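Local coordinates for protein extracellular subtilisin-like serine proteinase (Vibrio sp. PA-44, PDB 1SH7) that probably cleaves internal peptide bonds of proteins as a calcium-dependent, cold-adapted serine endopeptidase of the subtilisin family, this chain being its catalytic part, at residues A[20-25]-A[83-88]; A[40-45]-A[49-54]; A[183-188]-A[196-201]. All coordinates share one frame; numbering follows the deposited sequence.

Contact 1 (A[20-25]-A[83-88]). With CA (calcium ion), chain E.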
loop_
_atom_site.group_PDB
_atom_site.type_symbol
_atom_site.label_atom_id
_atom_site.label_comp_id
_atom_site.label_asym_id
_atom_site.label_seq_id
_atom_site.Cartn_x
_atom_site.Cartn_y
_atom_site.Cartn_z
ATOM N N ARG A 20 -11.833 -8.245 -16.638
ATOM C CA ARG A 20 -10.563 -7.970 -17.295
ATOM C C ARG A 20 -10.300 -6.484 -17.590
ATOM O O ARG A 20 -9.503 -6.137 -18.442
ATOM C CB ARG A 20 -10.453 -8.831 -18.544
ATOM C CG ARG A 20 -10.489 -10.332 -18.200
ATOM C CD ARG A 20 -10.318 -11.206 -19.418
ATOM N NE ARG A 20 -11.507 -11.179 -20.272
ATOM C CZ ARG A 20 -11.541 -10.759 -21.537
ATOM N NH1 ARG A 20 -12.699 -10.782 -22.202
ATOM N NH2 ARG A 20 -10.437 -10.313 -22.144
ATOM N N ASN A 21 -10.978 -5.607 -16.866
ATOM C CA ASN A 21 -10.872 -4.181 -17.088
ATOM C C ASN A 21 -10.555 -3.512 -15.769
ATOM O O ASN A 21 -11.088 -3.920 -14.728
ATOM C CB ASN A 21 -12.187 -3.606 -17.638
ATOM C CG ASN A 21 -12.322 -3.788 -19.162
ATOM O OD1 ASN A 21 -11.776 -3.015 -19.944
ATOM N ND2 ASN A 21 -13.021 -4.814 -19.560
ATOM N N TYR A 22 -9.680 -2.516 -15.811
ATOM C CA TYR A 22 -9.470 -1.588 -14.683
ATOM C C TYR A 22 -9.824 -0.173 -15.183
ATOM O O TYR A 22 -9.115 0.407 -16.001
ATOM C CB TYR A 22 -8.030 -1.653 -14.148
ATOM C CG TYR A 22 -7.726 -0.594 -13.100
ATOM C CD1 TYR A 22 -8.445 -0.517 -11.927
ATOM C CD2 TYR A 22 -6.749 0.366 -13.326
ATOM C CE1 TYR A 22 -8.211 0.486 -11.003
ATOM C CE2 TYR A 22 -6.481 1.303 -12.413
ATOM C CZ TYR A 22 -7.242 1.385 -11.255
ATOM O OH TYR A 22 -6.961 2.390 -10.361
ATOM N N ASN A 23 -10.916 0.352 -14.660
ATOM C CA ASN A 23 -11.427 1.660 -15.000
ATOM C C ASN A 23 -10.967 2.614 -13.917
ATOM O O ASN A 23 -10.942 2.267 -12.751
ATOM C CB ASN A 23 -12.953 1.665 -15.003
ATOM C CG ASN A 23 -13.562 0.808 -16.096
ATOM O OD1 ASN A 23 -14.411 -0.025 -15.819
ATOM N ND2 ASN A 23 -13.189 1.059 -17.328
ATOM N N ALA A 24 -10.620 3.819 -14.312
ATOM C CA ALA A 24 -10.168 4.846 -13.363
ATOM C C ALA A 24 -10.613 6.239 -13.842
ATOM O O ALA A 24 -10.629 6.535 -15.046
ATOM C CB ALA A 24 -8.648 4.808 -13.227
ATOM N N ASN A 25 -10.958 7.069 -12.873
ATOM C CA ASN A 25 -11.345 8.464 -13.081
ATOM C C ASN A 25 -10.225 9.448 -12.683
ATOM O O ASN A 25 -10.274 10.640 -12.972
ATOM C CB ASN A 25 -12.584 8.719 -12.269
ATOM C CG ASN A 25 -13.784 7.979 -12.794
ATOM O OD1 ASN A 25 -14.506 7.306 -12.039
ATOM N ND2 ASN A 25 -14.016 8.099 -14.076
ATOM N N TYR A 83 0.920 -1.933 -14.518
ATOM C CA TYR A 83 0.483 -2.757 -13.416
ATOM C C TYR A 83 0.168 -1.985 -12.141
ATOM O O TYR A 83 -0.013 -2.597 -11.102
ATOM C CB TYR A 83 1.538 -3.846 -13.146
ATOM C CG TYR A 83 1.821 -4.688 -14.357
ATOM C CD1 TYR A 83 3.122 -4.816 -14.863
ATOM C CD2 TYR A 83 0.763 -5.272 -15.089
ATOM C CE1 TYR A 83 3.371 -5.594 -15.993
ATOM C CE2 TYR A 83 1.013 -6.056 -16.228
ATOM C CZ TYR A 83 2.306 -6.206 -16.666
ATOM O OH TYR A 83 2.558 -6.963 -17.771
ATOM N N GLY A 84 0.011 -0.664 -12.227
ATOM C CA GLY A 84 -0.264 0.120 -11.032
ATOM C C GLY A 84 -1.647 0.718 -11.005
ATOM O O GLY A 84 -2.328 0.855 -12.050
ATOM N N VAL A 85 -2.043 1.128 -9.803
ATOM C CA VAL A 85 -3.372 1.710 -9.541
ATOM C C VAL A 85 -3.485 3.178 -10.000
ATOM O O VAL A 85 -4.500 3.597 -10.576
ATOM C CB VAL A 85 -3.677 1.585 -8.043
ATOM C CG1 VAL A 85 -4.949 2.275 -7.658
ATOM C CG2 VAL A 85 -3.724 0.099 -7.625
ATOM N N ALA A 86 -2.462 3.962 -9.681
ATOM C CA ALA A 86 -2.461 5.413 -9.889
ATOM C C ALA A 86 -1.315 5.703 -10.847
ATOM O O ALA A 86 -0.134 5.861 -10.427
ATOM C CB ALA A 86 -2.269 6.110 -8.573
ATOM N N LYS A 87 -1.664 5.730 -12.134
ATOM C CA LYS A 87 -0.685 5.602 -13.212
ATOM C C LYS A 87 0.115 6.880 -13.536
ATOM O O LYS A 87 1.081 6.842 -14.322
ATOM C CB LYS A 87 -1.383 5.031 -14.456
ATOM C CG LYS A 87 -1.739 3.558 -14.318
ATOM C CD LYS A 87 -2.776 3.142 -15.358
ATOM C CE LYS A 87 -3.244 1.688 -15.205
ATOM N NZ LYS A 87 -2.225 0.663 -14.818
ATOM N N ASN A 88 -0.227 7.996 -12.879
ATOM C CA ASN A 88 0.587 9.211 -12.943
ATOM C C ASN A 88 0.995 9.788 -11.613
ATOM O O ASN A 88 1.284 10.980 -11.500
ATOM C CB ASN A 88 -0.102 10.269 -13.831
ATOM C CG ASN A 88 0.251 10.090 -15.265
ATOM O OD1 ASN A 88 1.421 10.274 -15.639
ATOM N ND2 ASN A 88 -0.713 9.643 -16.083
HETATM CA CA CA E . -12.786 -4.745 -13.296
HETATM O O HOH W 1 -14.470 -3.406 -14.135
#
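Tyr22 reaches from a calcium-binding loop of this subtilisin-like fold to the loop that carries Val85. The first loop lies between helix 6-11 and strand 32-37. The second lies between helix 70-79 and strand 90-95. The packed part of the contact is the phenol end of Tyr22. Tyr22 OH donates a hydrogen bond to Val85 O, at 2.7 Å. The donor meets this oxygen at a C=O...donor angle of 123° and stands 19° off the carbonyl plane. Tyr22 OH is also 3.4 Å from Val85 CG1, and the two side chains cross at about a right angle. CG of Tyr22 is anti to its backbone N (chi1 173°), which sends the ring across to the second loop. Leu8 and Ile11 of helix 6-11 and Leu232 of helix 219-236 pack on both Tyr22 and Val85. Both residues are buried here, and the bond to Val85 O gives the hydroxyl a partner.

The other side is looser. Lys87 runs past the ring in the opposite direction, and its CE comes to 4.2 Å from Tyr22 CD2 at the ring edge. Beyond Tyr22 the chain is open to solvent at residues 23-25. Just before Tyr22, Asn21 O binds the calcium ion at 2.4 Å, together with water 1 and side chains of Asp9, Asp12, Gln13 and Asp19. The Tyr22 bond thus joins the edge of this site to the 83-88 loop. Lys87 is itself held by Ser81 O and by its own loop: its chain bends at chi4, and NZ donates to Gly84 O at 2.8 Å, in the carbonyl plane and on a lone pair.

Contact 2 (A[40-45]-A[49-54])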
loop_
_atom_site.group_PDB
_atom_site.type_symbol
_atom_site.label_atom_id
_atom_site.label_comp_id
_atom_site.label_asym_id
_atom_site.label_seq_id
_atom_site.Cartn_x
_atom_site.Cartn_y
_atom_site.Cartn_z
ATOM N N VAL A 40 13.606 1.733 -4.378
ATOM C CA VAL A 40 12.859 1.647 -5.654
ATOM C C VAL A 40 13.879 1.833 -6.792
ATOM O O VAL A 40 14.743 2.725 -6.730
ATOM C CB VAL A 40 11.782 2.773 -5.763
ATOM C CG1 VAL A 40 11.005 2.707 -7.070
ATOM C CG2 VAL A 40 10.823 2.726 -4.576
ATOM N N ASN A 41 13.769 0.997 -7.822
ATOM C CA ASN A 41 14.511 1.159 -9.059
ATOM C C ASN A 41 13.887 2.322 -9.828
ATOM O O ASN A 41 12.886 2.160 -10.500
ATOM C CB ASN A 41 14.476 -0.162 -9.855
ATOM C CG ASN A 41 15.225 -0.092 -11.193
ATOM O OD1 ASN A 41 15.365 -1.119 -11.892
ATOM N ND2 ASN A 41 15.628 1.102 -11.589
ATOM N N ASN A 42 14.459 3.518 -9.665
ATOM C CA ASN A 42 13.935 4.730 -10.332
ATOM C C ASN A 42 13.932 4.638 -11.850
ATOM O O ASN A 42 13.105 5.267 -12.506
ATOM C CB ASN A 42 14.714 6.001 -9.941
ATOM C CG ASN A 42 14.727 6.249 -8.461
ATOM O OD1 ASN A 42 15.799 6.454 -7.857
ATOM N ND2 ASN A 42 13.557 6.211 -7.852
ATOM N N ASN A 43 14.818 3.832 -12.405
ATOM C CA ASN A 43 14.925 3.696 -13.845
ATOM C C ASN A 43 13.984 2.649 -14.474
ATOM O O ASN A 43 13.994 2.463 -15.690
ATOM C CB ASN A 43 16.362 3.383 -14.245
ATOM C CG ASN A 43 17.398 4.334 -13.613
ATOM O OD1 ASN A 43 18.396 3.864 -13.028
ATOM N ND2 ASN A 43 17.209 5.651 -13.761
ATOM N N HIS A 44 13.173 1.979 -13.658
ATOM C CA HIS A 44 12.274 0.968 -14.176
ATOM C C HIS A 44 11.305 1.599 -15.187
ATOM O O HIS A 44 10.811 2.711 -14.975
ATOM C CB HIS A 44 11.507 0.241 -13.067
ATOM C CG HIS A 44 10.879 -1.027 -13.539
ATOM N ND1 HIS A 44 9.841 -1.031 -14.442
ATOM C CD2 HIS A 44 11.224 -2.322 -13.356
ATOM C CE1 HIS A 44 9.521 -2.279 -14.737
ATOM N NE2 HIS A 44 10.347 -3.084 -14.090
ATOM N N GLU A 45 11.011 0.886 -16.269
ATOM C CA GLU A 45 10.158 1.449 -17.334
ATOM C C GLU A 45 8.740 1.747 -16.874
ATOM O O GLU A 45 8.032 2.558 -17.470
ATOM C CB GLU A 45 10.090 0.511 -18.541
ATOM C CG GLU A 45 9.358 -0.807 -18.297
ATOM C CD GLU A 45 9.536 -1.797 -19.440
ATOM O OE1 GLU A 45 10.142 -1.386 -20.442
ATOM O OE2 GLU A 45 9.046 -2.954 -19.361
ATOM N N GLY A 49 9.933 7.978 -15.420
ATOM C CA GLY A 49 10.486 9.159 -14.786
ATOM C C GLY A 49 9.810 9.719 -13.543
ATOM O O GLY A 49 10.345 10.645 -12.930
ATOM N N ARG A 50 8.683 9.144 -13.125
ATOM C CA ARG A 50 7.939 9.618 -11.946
ATOM C C ARG A 50 8.506 9.136 -10.606
ATOM O O ARG A 50 8.051 9.565 -9.546
ATOM C CB ARG A 50 6.465 9.206 -12.049
ATOM C CG ARG A 50 5.660 9.992 -13.076
ATOM C CD ARG A 50 4.299 9.375 -13.482
ATOM N NE ARG A 50 4.395 8.011 -14.014
ATOM C CZ ARG A 50 4.060 6.878 -13.351
ATOM N NH1 ARG A 50 4.175 5.694 -13.956
ATOM N NH2 ARG A 50 3.537 6.936 -12.124
ATOM N N SER A 51 9.461 8.223 -10.649
ATOM C CA SER A 51 10.181 7.824 -9.440
ATOM C C SER A 51 11.536 8.540 -9.232
ATOM O O SER A 51 12.357 8.631 -10.162
ATOM C CB SER A 51 10.375 6.298 -9.435
ATOM O OG SER A 51 10.876 5.863 -8.179
ATOM N N VAL A 52 11.772 9.041 -8.015
ATOM C CA VAL A 52 13.071 9.606 -7.638
ATOM C C VAL A 52 13.477 9.078 -6.250
ATOM O O VAL A 52 12.650 8.576 -5.484
ATOM C CB VAL A 52 13.030 11.166 -7.582
ATOM C CG1 VAL A 52 12.576 11.787 -8.944
ATOM C CG2 VAL A 52 12.139 11.633 -6.405
ATOM N N SER A 53 14.755 9.190 -5.932
ATOM C CA SER A 53 15.256 8.774 -4.641
ATOM C C SER A 53 14.803 9.771 -3.548
ATOM O O SER A 53 14.660 10.973 -3.788
ATOM C CB SER A 53 16.797 8.689 -4.676
ATOM O OG SER A 53 17.244 7.558 -5.405
ATOM N N GLY A 54 14.589 9.261 -2.347
ATOM C CA GLY A 54 14.267 10.093 -1.203
ATOM C C GLY A 54 15.521 10.163 -0.336
ATOM O O GLY A 54 16.319 11.114 -0.413
HETATM O O HOH W 2 11.584 7.343 -12.596
HETATM O O HOH W 3 11.533 5.434 -15.188
#
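Asn42 lays its amide against Ser51 and Ser53 at the start of strand 51-56, an outermost strand of the parallel sheet in the subtilisin-like fold. Asn42 belongs to a type I beta turn from Asn41 to His44, in the loop that leads from strand 32-37 to this strand. The first shell is polar. Asn42 ND2 donates to Ser51 OG at 2.7 Å. The acceptor lies in the plane of the amide, but the bond is bent, with an N-H...O angle of 141°. The other end of the amide faces Ser53, with Asn42 OD1 at 3.1 Å from Ser53 OG. Ser53 OG also accepts from Ser64 N. Between its two ends the amide passes close to the main chain of Val52.

Ser51 OG also lies 3.3 Å from Val40 CG1. Ser51 OG is anti to its own backbone N (chi1 -171°), which turns it toward both Val40 and the amide of Asn42.

Main-chain bonds set the two partners. His44 N donates to Asn41 O and closes the turn. On the strand side, Arg50 and Val52 pair with Ile91 of the neighbouring strand 90-95, and Val52 also with Gly93. Val40 pairs with Ser64, in the loop that holds the calcium ligands Asp61 and Asp63. The contact thus joins the edge strand of the sheet to the turn, beside that calcium loop. Two waters bridge the turn and residues 49-51. Water 2 lies 2.6 Å from Asn42 O and 2.9 Å from Ser51 O. Water 3 links the turn to the glycine: it accepts from Gly49 N at 3.0 Å and lies 2.8 Å from His44 O.

Contact 3 (A[183-188]-A[196-201]). With CA (calcium ion), chain C.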
loop_
_atom_site.group_PDB
_atom_site.type_symbol
_atom_site.label_atom_id
_atom_site.label_comp_id
_atom_site.label_asym_id
_atom_site.label_seq_id
_atom_site.Cartn_x
_atom_site.Cartn_y
_atom_site.Cartn_z
ATOM N N ASP A 183 -11.881 -14.097 -4.138
ATOM C CA ASP A 183 -12.376 -13.392 -2.963
ATOM C C ASP A 183 -12.180 -14.087 -1.623
ATOM O O ASP A 183 -12.768 -13.691 -0.644
ATOM C CB ASP A 183 -13.834 -12.951 -3.158
ATOM C CG ASP A 183 -13.941 -11.650 -3.957
ATOM O OD1 ASP A 183 -12.881 -11.020 -4.246
ATOM O OD2 ASP A 183 -15.050 -11.182 -4.333
ATOM N N SER A 184 -11.322 -15.106 -1.553
ATOM C CA SER A 184 -10.932 -15.613 -0.238
ATOM C C SER A 184 -9.856 -14.732 0.358
ATOM O O SER A 184 -9.007 -14.221 -0.359
ATOM C CB SER A 184 -10.402 -17.049 -0.316
ATOM O OG SER A 184 -9.999 -17.519 0.985
ATOM N N ARG A 185 -9.876 -14.575 1.675
ATOM C CA ARG A 185 -8.677 -14.185 2.389
ATOM C C ARG A 185 -7.545 -15.116 1.964
ATOM O O ARG A 185 -7.763 -16.303 1.896
ATOM C CB ARG A 185 -8.899 -14.345 3.903
ATOM C CG ARG A 185 -7.698 -13.961 4.772
ATOM C CD ARG A 185 -7.823 -14.249 6.280
ATOM N NE ARG A 185 -7.912 -15.688 6.581
ATOM C CZ ARG A 185 -6.921 -16.475 7.005
ATOM N NH1 ARG A 185 -5.699 -16.007 7.231
ATOM N NH2 ARG A 185 -7.175 -17.761 7.212
ATOM N N SER A 186 -6.363 -14.583 1.650
ATOM C CA SER A 186 -5.183 -15.422 1.363
ATOM C C SER A 186 -4.881 -16.206 2.615
ATOM O O SER A 186 -4.954 -15.653 3.730
ATOM C CB SER A 186 -3.977 -14.559 0.985
ATOM O OG SER A 186 -4.322 -13.679 -0.072
ATOM N N SER A 187 -4.527 -17.479 2.453
ATOM C CA SER A 187 -4.343 -18.357 3.622
ATOM C C SER A 187 -3.258 -17.905 4.574
ATOM O O SER A 187 -3.275 -18.319 5.739
ATOM C CB SER A 187 -4.067 -19.800 3.212
ATOM O OG SER A 187 -3.007 -19.871 2.325
ATOM N N PHE A 188 -2.306 -17.094 4.087
ATOM C CA PHE A 188 -1.186 -16.601 4.922
ATOM C C PHE A 188 -1.551 -15.283 5.632
ATOM O O PHE A 188 -0.848 -14.830 6.525
ATOM C CB PHE A 188 0.091 -16.389 4.074
ATOM C CG PHE A 188 -0.120 -15.449 2.910
ATOM C CD1 PHE A 188 -0.250 -14.076 3.115
ATOM C CD2 PHE A 188 -0.243 -15.934 1.624
ATOM C CE1 PHE A 188 -0.531 -13.229 2.031
ATOM C CE2 PHE A 188 -0.502 -15.105 0.587
ATOM C CZ PHE A 188 -0.628 -13.749 0.786
ATOM N N ASP A 196 -7.876 -3.099 8.909
ATOM C CA ASP A 196 -8.921 -2.168 8.514
ATOM C C ASP A 196 -9.689 -2.618 7.288
ATOM O O ASP A 196 -10.867 -2.340 7.184
ATOM C CB ASP A 196 -8.335 -0.797 8.211
ATOM C CG ASP A 196 -7.745 -0.120 9.440
ATOM O OD1 ASP A 196 -8.501 0.469 10.239
ATOM O OD2 ASP A 196 -6.543 -0.109 9.679
ATOM N N LEU A 197 -9.007 -3.294 6.369
ATOM C CA LEU A 197 -9.630 -3.809 5.132
ATOM C C LEU A 197 -8.693 -4.767 4.411
ATOM O O LEU A 197 -7.506 -4.846 4.746
ATOM C CB LEU A 197 -10.058 -2.665 4.183
ATOM C CG LEU A 197 -9.003 -2.008 3.277
ATOM C CD1 LEU A 197 -9.589 -1.006 2.300
ATOM C CD2 LEU A 197 -7.964 -1.317 4.147
ATOM N N PHE A 198 -9.242 -5.480 3.425
ATOM C CA PHE A 198 -8.519 -6.407 2.582
ATOM C C PHE A 198 -8.275 -5.756 1.220
ATOM O O PHE A 198 -9.074 -4.946 0.748
ATOM C CB PHE A 198 -9.351 -7.694 2.352
ATOM C CG PHE A 198 -9.450 -8.579 3.573
ATOM C CD1 PHE A 198 -10.570 -8.529 4.412
ATOM C CD2 PHE A 198 -8.424 -9.439 3.900
ATOM C CE1 PHE A 198 -10.645 -9.308 5.540
ATOM C CE2 PHE A 198 -8.509 -10.224 5.051
ATOM C CZ PHE A 198 -9.621 -10.157 5.859
ATOM N N ALA A 199 -7.207 -6.166 0.548
ATOM C CA ALA A 199 -6.991 -5.794 -0.847
ATOM C C ALA A 199 -6.271 -6.966 -1.556
ATOM O O ALA A 199 -5.729 -7.841 -0.889
ATOM C CB ALA A 199 -6.133 -4.513 -0.902
ATOM N N PRO A 200 -6.250 -6.980 -2.896
ATOM C CA PRO A 200 -5.517 -8.010 -3.640
ATOM C C PRO A 200 -4.051 -8.190 -3.222
ATOM O O PRO A 200 -3.260 -7.237 -3.274
ATOM C CB PRO A 200 -5.627 -7.519 -5.089
ATOM C CG PRO A 200 -6.943 -6.808 -5.132
ATOM C CD PRO A 200 -6.936 -6.043 -3.803
ATOM N N GLY A 201 -3.690 -9.408 -2.825
ATOM C CA GLY A 201 -2.320 -9.693 -2.422
ATOM C C GLY A 201 -1.690 -11.007 -2.808
ATOM O O GLY A 201 -0.462 -11.166 -2.678
HETATM CA CA CA C . -6.614 1.298 11.577
HETATM O O HOH W 4 -7.744 3.218 10.883
HETATM O O HOH W 5 -4.536 0.113 12.142
HETATM O O HOH W 6 -8.381 1.613 13.377
HETATM O O HOH W 7 -7.195 -0.853 12.423
#
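The segment 196-201 starts at a calcium site, and the segment 183-188 ends near the inhibitor pocket. The two segments touch where Arg185 meets Phe198. Arg185 CG is 3.8 Å from Phe198 CE2, so the aliphatic stem does the touching. The guanidinium plane stands 57° from the ring plane. The stem leaves with CG anti to the backbone N (chi1 -180°), then bends at chi3 (65°) and turns the charged end away from the ring. That end is held by Ser189 O, Asn159 OD1 and a salt bridge to Asp260.

Away from this touch, Asp196 grips a calcium ion with both carboxylate oxygens, OD1 at 2.5 Å and OD2 at 2.4 Å. Four waters and the main-chain O atoms of Pro171 and Gly173 complete the shell. The Phe188 side chain lies about 6 Å from the bound phenylmethanesulfonic acid.

Strand 197-200 is an outermost strand of the parallel sheet of the subtilisin-like fold, and residues 183-188 belong to the loop that leads to it from strand 174-179. Phe198 also packs on Thr179 of strand 174-179 and Leu268 of strand 267-268. Gly201 follows the strand. Phe188 CZ, at the ring edge, is 4.3 Å from Gly201 O. One face of that ring is covered by Ser186 CB, 3.4 Å above the plane and toward the rim.

Overall arrangement
From the N terminus, the chain first passes the calcium loop 20-25, whose partner 83-88 comes only after helix 70-79. Contact 1 thus closes a long loop that includes strands 32-37 and 51-56. It ties the N-terminal loop to the segment before strand 90-95. Contact 2 is nested inside it and closes the short connection into strand 51-56. The two contacts touch: Lys87 O lies 3.1 Å from Arg50 CZ. Contact 3 follows in series and closes the connection into strand 197-200. Contacts 2 and 3 reach the two outermost strands of the parallel sheet, on opposite sides of the chain's centre, with centres about 28 Å apart.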